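Local coordinates for Vv2_1132 (Vibrio vulnificus CMCP6, PDB 5Y9S), which probably binds DNA through a helix-turn-helix domain and regulates transcription as a tetrameric LysR-type regulator, presumably in response to an effector, at residues L222-K227 and K273-P278; P201-S206 and V239-G244. One frame throughout, in Å; residues are numbered along the deposited sequence.

Contact 1 of 2, residues L222-K227 and K273-P278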
ATOM      1  N   LEU D 222      18.335  42.793 -21.218  1.00 60.56           N
ATOM      2  CA  LEU D 222      19.093  42.748 -22.458  1.00 59.58           C
ATOM      3  C   LEU D 222      18.257  43.178 -23.654  1.00 61.80           C
ATOM      4  O   LEU D 222      17.071  42.837 -23.747  1.00 61.38           O
ATOM      5  CB  LEU D 222      19.647  41.338 -22.700  1.00 55.06           C
ATOM      6  CG  LEU D 222      20.752  40.883 -21.744  1.00 56.53           C
ATOM      7  CD1 LEU D 222      21.308  39.547 -22.191  1.00 59.20           C
ATOM      8  CD2 LEU D 222      21.859  41.915 -21.627  1.00 50.01           C
ATOM      9  N   PRO D 223      18.862  43.909 -24.595  1.00 64.40           N
ATOM     10  CA  PRO D 223      18.128  44.361 -25.788  1.00 62.22           C
ATOM     11  C   PRO D 223      17.938  43.268 -26.834  1.00 58.11           C
ATOM     12  O   PRO D 223      17.995  43.534 -28.039  1.00 60.00           O
ATOM     13  CB  PRO D 223      19.009  45.497 -26.338  1.00 65.73           C
ATOM     14  CG  PRO D 223      20.102  45.735 -25.302  1.00 67.74           C
ATOM     15  CD  PRO D 223      20.224  44.463 -24.525  1.00 65.02           C
ATOM     16  N   LEU D 224      17.722  42.039 -26.392  1.00 53.27           N
ATOM     17  CA  LEU D 224      17.475  40.926 -27.292  1.00 61.17           C
ATOM     18  C   LEU D 224      15.993  40.585 -27.303  1.00 65.20           C
ATOM     19  O   LEU D 224      15.248  40.913 -26.377  1.00 70.65           O
ATOM     20  CB  LEU D 224      18.280  39.684 -26.882  1.00 59.89           C
ATOM     21  CG  LEU D 224      19.792  39.711 -27.109  1.00 64.19           C
ATOM     22  CD1 LEU D 224      20.133  40.384 -28.440  1.00 62.33           C
ATOM     23  CD2 LEU D 224      20.494  40.403 -25.954  1.00 67.73           C
ATOM     24  N   THR D 225      15.574  39.915 -28.369  1.00 59.40           N
ATOM     25  CA  THR D 225      14.243  39.323 -28.446  1.00 58.21           C
ATOM     26  C   THR D 225      14.457  37.821 -28.612  1.00 51.51           C
ATOM     27  O   THR D 225      14.579  37.311 -29.729  1.00 55.33           O
ATOM     28  CB  THR D 225      13.422  39.930 -29.585  1.00 61.28           C
ATOM     29  OG1 THR D 225      13.522  41.358 -29.522  1.00 74.10           O
ATOM     30  CG2 THR D 225      11.950  39.525 -29.470  1.00 45.07           C
ATOM     31  N   LEU D 226      14.509  37.117 -27.490  1.00 47.24           N
ATOM     32  CA  LEU D 226      14.798  35.691 -27.469  1.00 46.98           C
ATOM     33  C   LEU D 226      13.494  34.904 -27.453  1.00 52.82           C
ATOM     34  O   LEU D 226      12.723  34.991 -26.491  1.00 57.56           O
ATOM     35  CB  LEU D 226      15.657  35.332 -26.257  1.00 37.45           C
ATOM     36  CG  LEU D 226      16.908  36.186 -26.067  1.00 39.11           C
ATOM     37  CD1 LEU D 226      17.642  35.783 -24.805  1.00 40.50           C
ATOM     38  CD2 LEU D 226      17.819  36.074 -27.284  1.00 40.46           C
ATOM     39  N   LYS D 227      13.258  34.124 -28.510  1.00 44.80           N
ATOM     40  CA  LYS D 227      12.079  33.277 -28.576  1.00 51.87           C
ATOM     41  C   LYS D 227      12.440  31.861 -28.147  1.00 49.49           C
ATOM     42  O   LYS D 227      13.139  31.157 -28.891  1.00 45.41           O
ATOM     43  CB  LYS D 227      11.499  33.279 -29.990  1.00 52.49           C
ATOM     44  CG  LYS D 227      10.519  32.153 -30.274  1.00 53.32           C
ATOM     45  CD  LYS D 227      10.278  32.030 -31.770  1.00 63.22           C
ATOM     46  CE  LYS D 227      10.276  30.581 -32.245  1.00 62.85           C
ATOM     47  NZ  LYS D 227      11.067  30.411 -33.515  1.00 62.16           N
ATOM     48  N   LYS D 273      31.104  41.829 -22.850  1.00 54.39           N
ATOM     49  CA  LYS D 273      31.566  40.902 -21.820  1.00 60.58           C
ATOM     50  C   LYS D 273      30.611  40.838 -20.635  1.00 66.88           C
ATOM     51  O   LYS D 273      30.563  39.817 -19.937  1.00 71.66           O
ATOM     52  CB  LYS D 273      32.959  41.299 -21.336  1.00 63.55           C
ATOM     53  CG  LYS D 273      33.788  42.027 -22.382  1.00 65.77           C
ATOM     54  CD  LYS D 273      34.153  41.116 -23.547  1.00 65.00           C
ATOM     55  CE  LYS D 273      35.057  39.968 -23.119  1.00 61.71           C
ATOM     56  NZ  LYS D 273      35.804  39.408 -24.284  1.00 60.31           N
ATOM     57  N   GLU D 274      29.852  41.906 -20.387  1.00 68.74           N
ATOM     58  CA  GLU D 274      28.911  41.925 -19.276  1.00 57.52           C
ATOM     59  C   GLU D 274      27.616  41.183 -19.582  1.00 45.81           C
ATOM     60  O   GLU D 274      26.697  41.212 -18.757  1.00 46.63           O
ATOM     61  CB  GLU D 274      28.611  43.370 -18.865  1.00 57.96           C
ATOM     62  CG  GLU D 274      27.656  44.083 -19.788  1.00 62.16           C
ATOM     63  CD  GLU D 274      28.283  44.406 -21.122  1.00 67.41           C
ATOM     64  OE1 GLU D 274      29.475  44.780 -21.143  1.00 75.00           O
ATOM     65  OE2 GLU D 274      27.589  44.276 -22.149  1.00 69.48           O
ATOM     66  N   TRP D 275      27.515  40.536 -20.741  1.00 45.49           N
ATOM     67  CA  TRP D 275      26.468  39.568 -21.042  1.00 36.87           C
ATOM     68  C   TRP D 275      26.893  38.150 -20.708  1.00 35.93           C
ATOM     69  O   TRP D 275      26.120  37.206 -20.919  1.00 38.03           O
ATOM     70  CB  TRP D 275      26.086  39.650 -22.523  1.00 43.30           C
ATOM     71  CG  TRP D 275      25.480  40.951 -22.918  1.00 58.06           C
ATOM     72  CD1 TRP D 275      25.449  42.102 -22.183  1.00 57.99           C
ATOM     73  CD2 TRP D 275      24.797  41.239 -24.140  1.00 62.87           C
ATOM     74  NE1 TRP D 275      24.796  43.088 -22.877  1.00 59.60           N
ATOM     75  CE2 TRP D 275      24.386  42.585 -24.082  1.00 61.65           C
ATOM     76  CE3 TRP D 275      24.495  40.490 -25.279  1.00 60.51           C
ATOM     77  CZ2 TRP D 275      23.689  43.199 -25.120  1.00 62.97           C
ATOM     78  CZ3 TRP D 275      23.807  41.102 -26.310  1.00 61.80           C
ATOM     79  CH2 TRP D 275      23.409  42.443 -26.223  1.00 62.71           C
ATOM     80  N   GLN D 276      28.119  37.985 -20.229  1.00 33.74           N
ATOM     81  CA  GLN D 276      28.629  36.709 -19.755  1.00 33.06           C
ATOM     82  C   GLN D 276      28.517  36.690 -18.235  1.00 41.07           C
ATOM     83  O   GLN D 276      29.047  37.578 -17.556  1.00 49.60           O
ATOM     84  CB  GLN D 276      30.074  36.515 -20.229  1.00 28.31           C
ATOM     85  CG  GLN D 276      30.277  37.051 -21.653  1.00 32.47           C
ATOM     86  CD  GLN D 276      31.628  36.716 -22.261  1.00 40.32           C
ATOM     87  OE1 GLN D 276      31.765  36.610 -23.483  1.00 40.42           O
ATOM     88  NE2 GLN D 276      32.634  36.554 -21.413  1.00 44.82           N
ATOM     89  N   ILE D 277      27.822  35.689 -17.710  1.00 34.80           N
ATOM     90  CA  ILE D 277      27.399  35.676 -16.313  1.00 27.69           C
ATOM     91  C   ILE D 277      28.426  34.896 -15.504  1.00 31.98           C
ATOM     92  O   ILE D 277      28.657  33.714 -15.801  1.00 30.10           O
ATOM     93  CB  ILE D 277      26.007  35.059 -16.147  1.00 22.49           C
ATOM     94  CG1 ILE D 277      24.995  35.792 -17.024  1.00 26.88           C
ATOM     95  CG2 ILE D 277      25.611  35.136 -14.696  1.00 26.21           C
ATOM     96  CD1 ILE D 277      23.785  34.982 -17.337  1.00 28.05           C
ATOM     97  N   PRO D 278      29.022  35.491 -14.461  1.00 35.34           N
ATOM     98  CA  PRO D 278      30.014  34.773 -13.652  1.00 37.67           C
ATOM     99  C   PRO D 278      29.366  33.709 -12.785  1.00 33.32           C
ATOM    100  O   PRO D 278      28.238  33.867 -12.315  1.00 23.75           O
ATOM    101  CB  PRO D 278      30.621  35.875 -12.780  1.00 41.63           C
ATOM    102  CG  PRO D 278      29.495  36.825 -12.564  1.00 35.90           C
ATOM    103  CD  PRO D 278      28.732  36.826 -13.898  1.00 39.43           C
TER
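Trp275 lays its indole against Leu222, Pro223 and Leu224, and the evidence that this is one apolar cluster, with 177 Å² buried in total, is that every close approach across the contact ends on that ring. Leu222 CD2 sits over one face, 3.5 Å from the centroid of the five-membered ring and 15° off its normal, which meets the geometry of a CH-pi contact. Further along the indole, Leu224 CD2 approaches Trp275 CZ3 obliquely at 3.4 Å, and Pro223 CD lies 3.7 Å from Trp275 CZ2, again obliquely. With chi1 at -64°, the indole swings away from its own carbonyl and out toward Leu222.

Behind these groups, the tryptophan belongs to a 3-10 turn, residues 273-275, in which Gln276 N donates to Lys273 O at 3.1 Å. Its carbonyl oxygen accepts a hydrogen bond from Trp250 NE1, and its ring meets Phe269 edge-to-face. On the other side, Leu224 also packs on Ile200 of strand 199-205. No hydrogen bond joins 222-227 to 273-278 in this surface contact between the stretches leading into strands 225-232 and 277-286 of the LysR substrate-binding domain, so its cohesion probably comes from dispersion and the CH-pi approach.

Contact 2 of 2, residues P201-S206 and V239-G244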
ATOM      1  N   PRO D 201      16.132  32.527 -31.991  1.00 33.71           N
ATOM      2  CA  PRO D 201      15.717  31.313 -31.290  1.00 29.30           C
ATOM      3  C   PRO D 201      16.617  31.081 -30.086  1.00 36.18           C
ATOM      4  O   PRO D 201      17.839  31.229 -30.161  1.00 35.20           O
ATOM      5  CB  PRO D 201      15.879  30.210 -32.344  1.00 39.50           C
ATOM      6  CG  PRO D 201      16.086  30.926 -33.653  1.00 40.38           C
ATOM      7  CD  PRO D 201      16.709  32.234 -33.310  1.00 40.32           C
ATOM      8  N   TYR D 202      15.996  30.723 -28.967  1.00 33.56           N
ATOM      9  CA  TYR D 202      16.665  30.685 -27.676  1.00 31.08           C
ATOM     10  C   TYR D 202      16.557  29.278 -27.115  1.00 27.12           C
ATOM     11  O   TYR D 202      15.447  28.755 -26.973  1.00 29.56           O
ATOM     12  CB  TYR D 202      16.040  31.712 -26.729  1.00 29.48           C
ATOM     13  CG  TYR D 202      16.511  31.622 -25.295  1.00 33.97           C
ATOM     14  CD1 TYR D 202      17.851  31.405 -24.982  1.00 37.61           C
ATOM     15  CD2 TYR D 202      15.616  31.776 -24.251  1.00 33.64           C
ATOM     16  CE1 TYR D 202      18.282  31.328 -23.662  1.00 30.02           C
ATOM     17  CE2 TYR D 202      16.036  31.713 -22.928  1.00 32.25           C
ATOM     18  CZ  TYR D 202      17.365  31.483 -22.644  1.00 34.47           C
ATOM     19  OH  TYR D 202      17.765  31.411 -21.329  1.00 50.48           O
ATOM     20  N   LEU D 203      17.709  28.664 -26.812  1.00 28.80           N
ATOM     21  CA  LEU D 203      17.777  27.326 -26.217  1.00 27.94           C
ATOM     22  C   LEU D 203      18.051  27.492 -24.723  1.00 25.96           C
ATOM     23  O   LEU D 203      19.163  27.854 -24.332  1.00 22.34           O
ATOM     24  CB  LEU D 203      18.864  26.479 -26.880  1.00 21.66           C
ATOM     25  CG  LEU D 203      19.033  26.574 -28.398  1.00 27.94           C
ATOM     26  CD1 LEU D 203      20.477  26.234 -28.811  1.00 31.11           C
ATOM     27  CD2 LEU D 203      18.055  25.651 -29.096  1.00 20.60           C
ATOM     28  N   SER D 204      17.048  27.215 -23.896  1.00 26.61           N
ATOM     29  CA  SER D 204      17.004  27.697 -22.522  1.00 25.95           C
ATOM     30  C   SER D 204      17.010  26.550 -21.513  1.00 23.93           C
ATOM     31  O   SER D 204      16.786  25.380 -21.846  1.00 29.65           O
ATOM     32  CB  SER D 204      15.752  28.542 -22.294  1.00 18.36           C
ATOM     33  OG  SER D 204      14.612  27.704 -22.298  1.00 29.90           O
ATOM     34  N   TYR D 205      17.240  26.911 -20.252  1.00 20.47           N
ATOM     35  CA  TYR D 205      17.194  25.947 -19.161  1.00 22.27           C
ATOM     36  C   TYR D 205      15.801  25.900 -18.553  1.00 15.45           C
ATOM     37  O   TYR D 205      15.064  26.888 -18.560  1.00 20.38           O
ATOM     38  CB  TYR D 205      18.195  26.307 -18.079  1.00 22.94           C
ATOM     39  CG  TYR D 205      19.649  26.149 -18.462  1.00 27.10           C
ATOM     40  CD1 TYR D 205      20.303  24.950 -18.261  1.00 16.14           C
ATOM     41  CD2 TYR D 205      20.385  27.229 -18.957  1.00 23.69           C
ATOM     42  CE1 TYR D 205      21.643  24.795 -18.569  1.00 16.59           C
ATOM     43  CE2 TYR D 205      21.714  27.091 -19.272  1.00 17.47           C
ATOM     44  CZ  TYR D 205      22.341  25.874 -19.074  1.00 27.35           C
ATOM     45  OH  TYR D 205      23.668  25.727 -19.388  1.00 26.47           O
ATOM     46  N   SER D 206      15.435  24.732 -18.045  1.00 23.83           N
ATOM     47  CA  SER D 206      14.199  24.597 -17.281  1.00 14.99           C
ATOM     48  C   SER D 206      14.221  25.515 -16.066  1.00 30.67           C
ATOM     49  O   SER D 206      15.276  25.797 -15.488  1.00 15.03           O
ATOM     50  CB  SER D 206      14.015  23.151 -16.842  1.00 19.89           C
ATOM     51  OG  SER D 206      14.218  22.297 -17.959  1.00 32.38           O
ATOM     52  N   VAL D 239      24.115  22.242 -25.856  1.00 19.79           N
ATOM     53  CA  VAL D 239      25.300  22.299 -26.704  1.00 23.95           C
ATOM     54  C   VAL D 239      25.056  21.563 -28.023  1.00 26.40           C
ATOM     55  O   VAL D 239      25.343  22.094 -29.098  1.00 21.93           O
ATOM     56  CB  VAL D 239      26.522  21.749 -25.946  1.00 24.41           C
ATOM     57  CG1 VAL D 239      27.664  21.416 -26.927  1.00 21.51           C
ATOM     58  CG2 VAL D 239      26.970  22.779 -24.908  1.00 20.47           C
ATOM     59  N   LYS D 240      24.492  20.346 -27.966  1.00 20.73           N
ATOM     60  CA  LYS D 240      24.168  19.642 -29.208  1.00 23.16           C
ATOM     61  C   LYS D 240      23.260  20.486 -30.084  1.00 23.79           C
ATOM     62  O   LYS D 240      23.537  20.690 -31.268  1.00 22.43           O
ATOM     63  CB  LYS D 240      23.504  18.290 -28.926  1.00 21.35           C
ATOM     64  CG  LYS D 240      24.439  17.225 -28.436  1.00 20.63           C
ATOM     65  CD  LYS D 240      25.635  17.047 -29.352  1.00 26.56           C
ATOM     66  CE  LYS D 240      26.581  15.987 -28.769  1.00 43.25           C
ATOM     67  NZ  LYS D 240      26.752  14.811 -29.692  1.00 48.63           N
ATOM     68  N   MET D 241      22.166  20.994 -29.503  1.00 28.76           N
ATOM     69  CA  MET D 241      21.231  21.837 -30.238  1.00 22.23           C
ATOM     70  C   MET D 241      21.935  23.040 -30.841  1.00 27.87           C
ATOM     71  O   MET D 241      21.657  23.429 -31.983  1.00 35.83           O
ATOM     72  CB  MET D 241      20.120  22.307 -29.295  1.00 22.59           C
ATOM     73  CG  MET D 241      19.039  21.264 -28.982  1.00 31.87           C
ATOM     74  SD  MET D 241      18.514  20.327 -30.439  1.00 31.80           S
ATOM     75  CE  MET D 241      17.094  21.281 -30.884  1.00 20.59           C
ATOM     76  N   ALA D 242      22.820  23.678 -30.071  1.00 21.96           N
ATOM     77  CA  ALA D 242      23.452  24.885 -30.586  1.00 26.20           C
ATOM     78  C   ALA D 242      24.374  24.559 -31.755  1.00 27.88           C
ATOM     79  O   ALA D 242      24.435  25.311 -32.740  1.00 24.48           O
ATOM     80  CB  ALA D 242      24.201  25.600 -29.467  1.00 24.66           C
ATOM     81  N   ILE D 243      25.084  23.429 -31.673  1.00 23.63           N
ATOM     82  CA  ILE D 243      25.990  23.056 -32.762  1.00 28.96           C
ATOM     83  C   ILE D 243      25.216  22.945 -34.063  1.00 32.14           C
ATOM     84  O   ILE D 243      25.684  23.376 -35.123  1.00 31.69           O
ATOM     85  CB  ILE D 243      26.714  21.736 -32.440  1.00 28.08           C
ATOM     86  CG1 ILE D 243      27.720  21.903 -31.308  1.00 24.12           C
ATOM     87  CG2 ILE D 243      27.392  21.167 -33.689  1.00 25.45           C
ATOM     88  CD1 ILE D 243      28.445  20.595 -30.996  1.00 25.88           C
ATOM     89  N   GLY D 244      24.016  22.364 -33.998  1.00 31.90           N
ATOM     90  CA  GLY D 244      23.146  22.219 -35.140  1.00 30.27           C
ATOM     91  C   GLY D 244      22.437  23.483 -35.556  1.00 25.47           C
ATOM     92  O   GLY D 244      21.566  23.425 -36.425  1.00 30.32           O
TER
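Leu203 reaches from strand 199-205 to Met241 and Ala242 on helix 235-243, a helix-on-sheet packing within the alpha/beta fold of the LysR substrate-binding domain, which belongs to the periplasmic-binding-protein clan. Leu203 gives up 66 Å² to the helix, against 31 Å² for Met241 and 19 Å² for Ala242, and all three are buried.

Both methyl branches of the leucine take part; CD2 is the nearer to Met241 CB, at 3.9 Å, and the two side chains cross at a slant. Met241 starts toward the strand but bends at chi2 (-43°) and again at chi3, which carries its sulfur end away; it also packs on Phe230 and on Phe118 of the second subunit. One residue thus lies between the sheet of its own chain and a neighbouring copy of the protein.

Within the sheet, Leu203 shares backbone hydrogen bonding with Val248, and its side chain also rests on Val229 and Ala249. The CA atoms nearest each other across the contact are those of Leu203 and Ala242, 7.6 Å apart. There Leu203 CD1 lies 3.7 Å from Ala242 N and 3.8 Å from Ala242 CB.

How the contacts relate
Contacts 1 and 2 have centres about 15 Å apart and share one mixed sheet, in which strands 199-205 and 225-232 run parallel as neighbours. That pairing joins them directly: Lys227 O lies 2.9 Å from Tyr202 N, a probable hydrogen bond, and Leu226 CB packs 3.7 Å from Tyr202 CB. Along the chain the segments alternate, 201-206, 222-227, 239-244, then 273-278, so the two contacts interleave. Strand 225-232 leads on to helix 235-243, the helical half of contact 2. Contact 1 lies at the surface, reaching toward strand 277-286, while contact 2 is buried beside the second subunit; both lie in the same substrate-binding domain.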